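Local coordinates for TIR-like domain-containing protein (Prevotella corporis, PDB 7EBD) that belongs to the prokaryotic STING family and binds C2E in a pocket to which both subunits of its dimer contribute, at residues Gly17-Ala22 / Ser149-Cys154. Residues are numbered along the deposited sequence; the frame is centred on the assembly and turned at random.
With C2E (9,9'-[(2R,3R,3aS,5S,7aR,9R,10R,10aS,12S,14aR)-3,5,10,12-tetrahydroxy-5,12-dioxidooctahydro-2H,7H-difuro[3,2-d:3',2'-j][1,3,7,9,2,8]tetraoxadiphosphacyclododecine-2,9-diyl]bis(2-amino-1,9-dihydro-6H-purin-6-one)), chain E.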
ATOM      1  N   GLY A  17       7.419  -0.223  -0.227  1.00 18.30           N
ATOM      2  CA  GLY A  17       6.576   0.684  -0.973  1.00 13.05           C
ATOM      3  C   GLY A  17       6.468   2.095  -0.444  1.00 16.86           C
ATOM      4  O   GLY A  17       5.796   2.920  -1.070  1.00 20.07           O
ATOM      5  N   PHE A  18       7.101   2.417   0.684  1.00 17.41           N
ATOM      6  CA  PHE A  18       6.962   3.759   1.236  1.00 19.27           C
ATOM      7  C   PHE A  18       8.174   4.205   2.045  1.00 10.85           C
ATOM      8  O   PHE A  18       8.813   5.208   1.705  1.00 27.43           O
ATOM      9  CB  PHE A  18       5.705   3.846   2.105  1.00 12.63           C
ATOM     10  CG  PHE A  18       5.586   5.137   2.862  1.00 12.03           C
ATOM     11  CD1 PHE A  18       5.250   6.311   2.206  1.00 17.38           C
ATOM     12  CD2 PHE A  18       5.815   5.179   4.228  1.00  7.98           C
ATOM     13  CE1 PHE A  18       5.145   7.504   2.898  1.00 12.57           C
ATOM     14  CE2 PHE A  18       5.711   6.368   4.925  1.00 11.73           C
ATOM     15  CZ  PHE A  18       5.375   7.532   4.261  1.00 15.02           C
ATOM     16  N   VAL A  19       8.496   3.472   3.113  1.00 11.15           N
ATOM     17  CA  VAL A  19       9.507   3.933   4.067  1.00 15.64           C
ATOM     18  C   VAL A  19      10.857   4.106   3.383  1.00 13.09           C
ATOM     19  O   VAL A  19      11.534   5.126   3.555  1.00 19.16           O
ATOM     20  CB  VAL A  19       9.602   2.965   5.258  1.00 21.51           C
ATOM     21  CG1 VAL A  19      10.716   3.396   6.202  1.00  8.11           C
ATOM     22  CG2 VAL A  19       8.279   2.902   5.989  1.00 14.70           C
ATOM     23  N   LYS A  20      11.274   3.103   2.608  1.00 20.14           N
ATOM     24  CA  LYS A  20      12.569   3.169   1.936  1.00 21.95           C
ATOM     25  C   LYS A  20      12.627   4.344   0.967  1.00 16.09           C
ATOM     26  O   LYS A  20      13.602   5.108   0.953  1.00 20.98           O
ATOM     27  CB  LYS A  20      12.844   1.846   1.220  1.00 21.82           C
ATOM     28  CG  LYS A  20      14.212   1.751   0.567  1.00 42.77           C
ATOM     29  CD  LYS A  20      14.499   0.328   0.113  1.00 48.47           C
ATOM     30  CE  LYS A  20      13.454  -0.166  -0.874  1.00 60.37           C
ATOM     31  NZ  LYS A  20      13.613   0.452  -2.219  1.00 69.06           N
ATOM     32  N   LEU A  21      11.579   4.514   0.158  1.00 21.46           N
ATOM     33  CA  LEU A  21      11.553   5.605  -0.811  1.00 15.87           C
ATOM     34  C   LEU A  21      11.524   6.961  -0.116  1.00 18.32           C
ATOM     35  O   LEU A  21      12.195   7.904  -0.553  1.00 23.21           O
ATOM     36  CB  LEU A  21      10.344   5.452  -1.732  1.00 17.51           C
ATOM     37  CG  LEU A  21      10.098   4.069  -2.339  1.00 36.90           C
ATOM     38  CD1 LEU A  21       8.801   4.056  -3.138  1.00 34.26           C
ATOM     39  CD2 LEU A  21      11.273   3.638  -3.204  1.00 34.81           C
ATOM     40  N   ALA A  22      10.754   7.077   0.970  1.00 17.49           N
ATOM     41  CA  ALA A  22      10.688   8.342   1.697  1.00 15.09           C
ATOM     42  C   ALA A  22      12.032   8.690   2.327  1.00 23.45           C
ATOM     43  O   ALA A  22      12.465   9.847   2.278  1.00 25.94           O
ATOM     44  CB  ALA A  22       9.594   8.278   2.762  1.00 12.72           C
ATOM     45  N   SER A 149      20.816   2.396   5.264  1.00 26.93           N
ATOM     46  CA  SER A 149      21.557   3.537   5.797  1.00 30.95           C
ATOM     47  C   SER A 149      20.685   4.786   5.868  1.00 22.28           C
ATOM     48  O   SER A 149      20.698   5.504   6.876  1.00 29.05           O
ATOM     49  CB  SER A 149      22.803   3.800   4.949  1.00 36.34           C
ATOM     50  OG  SER A 149      23.704   2.707   5.011  1.00 32.96           O
ATOM     51  N   PHE A 150      19.918   5.059   4.811  1.00 20.74           N
ATOM     52  CA  PHE A 150      19.044   6.231   4.812  1.00 29.03           C
ATOM     53  C   PHE A 150      17.972   6.113   5.890  1.00 29.22           C
ATOM     54  O   PHE A 150      17.711   7.069   6.634  1.00 30.47           O
ATOM     55  CB  PHE A 150      18.401   6.404   3.434  1.00 26.58           C
ATOM     56  CG  PHE A 150      19.387   6.635   2.323  1.00 21.41           C
ATOM     57  CD1 PHE A 150      20.673   7.077   2.596  1.00 33.83           C
ATOM     58  CD2 PHE A 150      19.025   6.418   1.004  1.00 20.60           C
ATOM     59  CE1 PHE A 150      21.580   7.292   1.574  1.00 31.58           C
ATOM     60  CE2 PHE A 150      19.928   6.633  -0.024  1.00 34.77           C
ATOM     61  CZ  PHE A 150      21.208   7.071   0.263  1.00 30.34           C
ATOM     62  N   CYS A 151      17.346   4.938   5.990  1.00 24.17           N
ATOM     63  CA  CYS A 151      16.306   4.724   6.991  1.00 22.03           C
ATOM     64  C   CYS A 151      16.875   4.815   8.400  1.00 28.34           C
ATOM     65  O   CYS A 151      16.282   5.446   9.283  1.00 29.15           O
ATOM     66  CB  CYS A 151      15.636   3.370   6.762  1.00 24.26           C
ATOM     67  SG  CYS A 151      14.804   3.224   5.168  1.00 28.58           S
ATOM     68  N   ARG A 152      18.021   4.172   8.635  1.00 21.77           N
ATOM     69  CA  ARG A 152      18.694   4.313   9.920  1.00 26.84           C
ATOM     70  C   ARG A 152      19.018   5.771  10.215  1.00 30.31           C
ATOM     71  O   ARG A 152      19.037   6.183  11.380  1.00 24.20           O
ATOM     72  CB  ARG A 152      19.970   3.468   9.942  1.00 34.34           C
ATOM     73  CG  ARG A 152      20.520   3.210  11.334  1.00 36.22           C
ATOM     74  CD  ARG A 152      21.916   2.601  11.293  1.00 44.53           C
ATOM     75  NE  ARG A 152      22.010   1.462  10.384  1.00 53.17           N
ATOM     76  CZ  ARG A 152      22.708   1.464   9.253  1.00 59.36           C
ATOM     77  NH1 ARG A 152      23.379   2.549   8.889  1.00 58.29           N
ATOM     78  NH2 ARG A 152      22.739   0.381   8.486  1.00 48.76           N
ATOM     79  N   GLU A 153      19.255   6.566   9.172  1.00 25.59           N
ATOM     80  CA  GLU A 153      19.611   7.966   9.363  1.00 18.41           C
ATOM     81  C   GLU A 153      18.407   8.819   9.754  1.00 24.90           C
ATOM     82  O   GLU A 153      18.513   9.660  10.653  1.00 31.94           O
ATOM     83  CB  GLU A 153      20.258   8.511   8.087  1.00 23.80           C
ATOM     84  CG  GLU A 153      20.658   9.976   8.148  1.00 32.87           C
ATOM     85  CD  GLU A 153      21.975  10.196   8.869  1.00 56.41           C
ATOM     86  OE1 GLU A 153      22.610   9.201   9.277  1.00 60.45           O
ATOM     87  OE2 GLU A 153      22.375  11.369   9.026  1.00 67.53           O
ATOM     88  N   CYS A 154      17.254   8.622   9.105  1.00 25.83           N
ATOM     89  CA  CYS A 154      16.176   9.599   9.222  1.00 24.01           C
ATOM     90  C   CYS A 154      14.802   9.023   9.563  1.00 26.94           C
ATOM     91  O   CYS A 154      13.822   9.780   9.564  1.00 17.48           O
ATOM     92  CB  CYS A 154      16.066  10.412   7.927  1.00 18.13           C
ATOM     93  SG  CYS A 154      15.559   9.436   6.498  1.00 26.77           S
TER
HETATM   94  P1  C2E E 402       2.020  -0.541  -1.881  1.00 14.68           P
HETATM   95  O2P C2E E 402       2.377   0.243  -3.121  1.00 19.33           O
HETATM   96  O1P C2E E 402       3.102  -1.579  -1.754  1.00 15.14           O
HETATM   97  O5' C2E E 402       2.136   0.318  -0.489  1.00 16.10           O
HETATM   98  C5' C2E E 402       2.185  -0.396   0.707  1.00  4.91           C
HETATM   99  C4' C2E E 402       1.847   0.565   1.882  1.00  9.30           C
HETATM  100  O4' C2E E 402       2.747   1.506   1.954  1.00 10.59           O
HETATM  101  C3' C2E E 402       0.512   1.294   1.620  1.00  5.68           C
HETATM  102  O3' C2E E 402      -0.506   0.576   2.137  1.00 19.97           O
HETATM  103  C2' C2E E 402       0.707   2.617   2.384  1.00 10.14           C
HETATM  104  O2' C2E E 402       0.422   2.427   3.839  1.00  9.45           O
HETATM  105  C1' C2E E 402       1.975   2.904   2.234  1.00 10.34           C
HETATM  106  N9  C2E E 402       2.157   3.807   1.133  1.00 18.19           N
HETATM  107  C8  C2E E 402       2.445   3.404  -0.114  1.00 16.20           C
HETATM  108  N7  C2E E 402       2.526   4.548  -0.828  1.00 13.64           N
HETATM  109  C5  C2E E 402       2.292   5.587  -0.017  1.00 21.38           C
HETATM  110  C6  C2E E 402       2.253   7.101  -0.259  1.00 24.14           C
HETATM  111  O6  C2E E 402       2.454   7.541  -1.339  1.00 17.95           O
HETATM  112  N1  C2E E 402       1.970   7.990   0.824  1.00 26.17           N
HETATM  113  C2  C2E E 402       1.721   7.469   2.142  1.00 23.41           C
HETATM  114  N2  C2E E 402       1.434   8.368   3.243  1.00 25.77           N
HETATM  115  N3  C2E E 402       1.759   6.027   2.373  1.00 17.62           N
HETATM  116  C4  C2E E 402       2.056   5.113   1.240  1.00  5.51           C
HETATM  117  P11 C2E E 402      -1.991   1.025   1.535  1.00 13.00           P
HETATM  118  O21 C2E E 402      -2.430   2.438   1.833  1.00 18.12           O
HETATM  119  O11 C2E E 402      -2.997   0.142   2.235  1.00 11.82           O
HETATM  120  O5A C2E E 402      -1.996   0.581  -0.054  1.00 19.35           O
HETATM  121  C5A C2E E 402      -2.078  -0.812  -0.190  1.00 10.63           C
HETATM  122  C4A C2E E 402      -1.937  -1.182  -1.615  1.00 12.09           C
HETATM  123  O4A C2E E 402      -2.925  -0.694  -2.315  1.00 16.73           O
HETATM  124  C3A C2E E 402      -0.540  -0.514  -2.266  1.00 12.98           C
HETATM  125  O3A C2E E 402       0.626  -1.424  -2.012  1.00 16.94           O
HETATM  126  C2A C2E E 402      -0.751  -0.424  -3.466  1.00 17.59           C
HETATM  127  O2A C2E E 402      -0.500  -1.734  -4.163  1.00  6.43           O
HETATM  128  C1A C2E E 402      -2.326  -0.072  -3.553  1.00 11.68           C
HETATM  129  N91 C2E E 402      -2.497   1.226  -3.549  1.00 22.29           N
HETATM  130  C81 C2E E 402      -2.773   2.070  -2.536  1.00  8.66           C
HETATM  131  N71 C2E E 402      -2.850   3.306  -3.063  1.00 15.59           N
HETATM  132  C51 C2E E 402      -2.628   3.210  -4.370  1.00 18.04           C
HETATM  133  C61 C2E E 402      -2.593   4.268  -5.471  1.00 15.63           C
HETATM  134  O61 C2E E 402      -2.786   5.403  -5.204  1.00 19.94           O
HETATM  135  N11 C2E E 402      -2.325   3.888  -6.822  1.00 17.44           N
HETATM  136  C21 C2E E 402      -2.089   2.504  -7.143  1.00 14.72           C
HETATM  137  N21 C2E E 402      -1.816   2.116  -8.515  1.00 21.54           N
HETATM  138  N31 C2E E 402      -2.124   1.497  -6.089  1.00 16.03           N
HETATM  139  C41 C2E E 402      -2.406   1.903  -4.683  1.00  5.22           C
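Helix 6-28 lines the C2E pocket of this prokaryotic STING domain with Gly-17 and Phe-18, and Val-19 and Lys-20, next in the chain, pack on Cys-151 of helix 149-154, a short helix near the C-terminus. The contact is small, 130 Å² summed over both sides, and rests on one sulfur. The two backbones approach most closely at Lys-20 and Cys-151, whose CA atoms are 6.5 Å apart. With SG anti to its own carbonyl carbon (chi1 -62°), Cys-151 points its thiol at the backbone of helix 6-28, where SG lies 3.9 Å from Lys-20 CA. Val-19 meets the same sulfur with its side chain, CG1 being 4.2 Å from Cys-151 SG. No hydrogen bond crosses between the segments, so the fit is one of van der Waals contact. Phe-15 and Ala-23, before and after these residues on helix 6-28, also touch Cys-151, and its backbone N is hydrogen-bonded to Asp-148 OD1 in the preceding loop. Lys-20 meets the sulfur through its CA, and the end of its side chain leads away from helix 149-154.

Toward C2E, helix 6-28 widens into a pi-type turn at 17-19. Phe-18 has CG anti to the backbone N (chi1 172°), which lays one face of the ring over a guanine of C2E, their planes about 23° apart. Tyr-14, Ile-84 and Ile-86 also pack on Phe-18, while Asp-99 and Thr-102 of both subunits hydrogen-bond to C2E. Thus one helix carries ligand contacts and helix packing within a few residues. Over the base, the ring atoms CD1 and CE1 come nearest: Phe-18 CE1 is 3.5 Å from C2E C2, and Gly-17 O is likewise 3.5 Å from C2E C8.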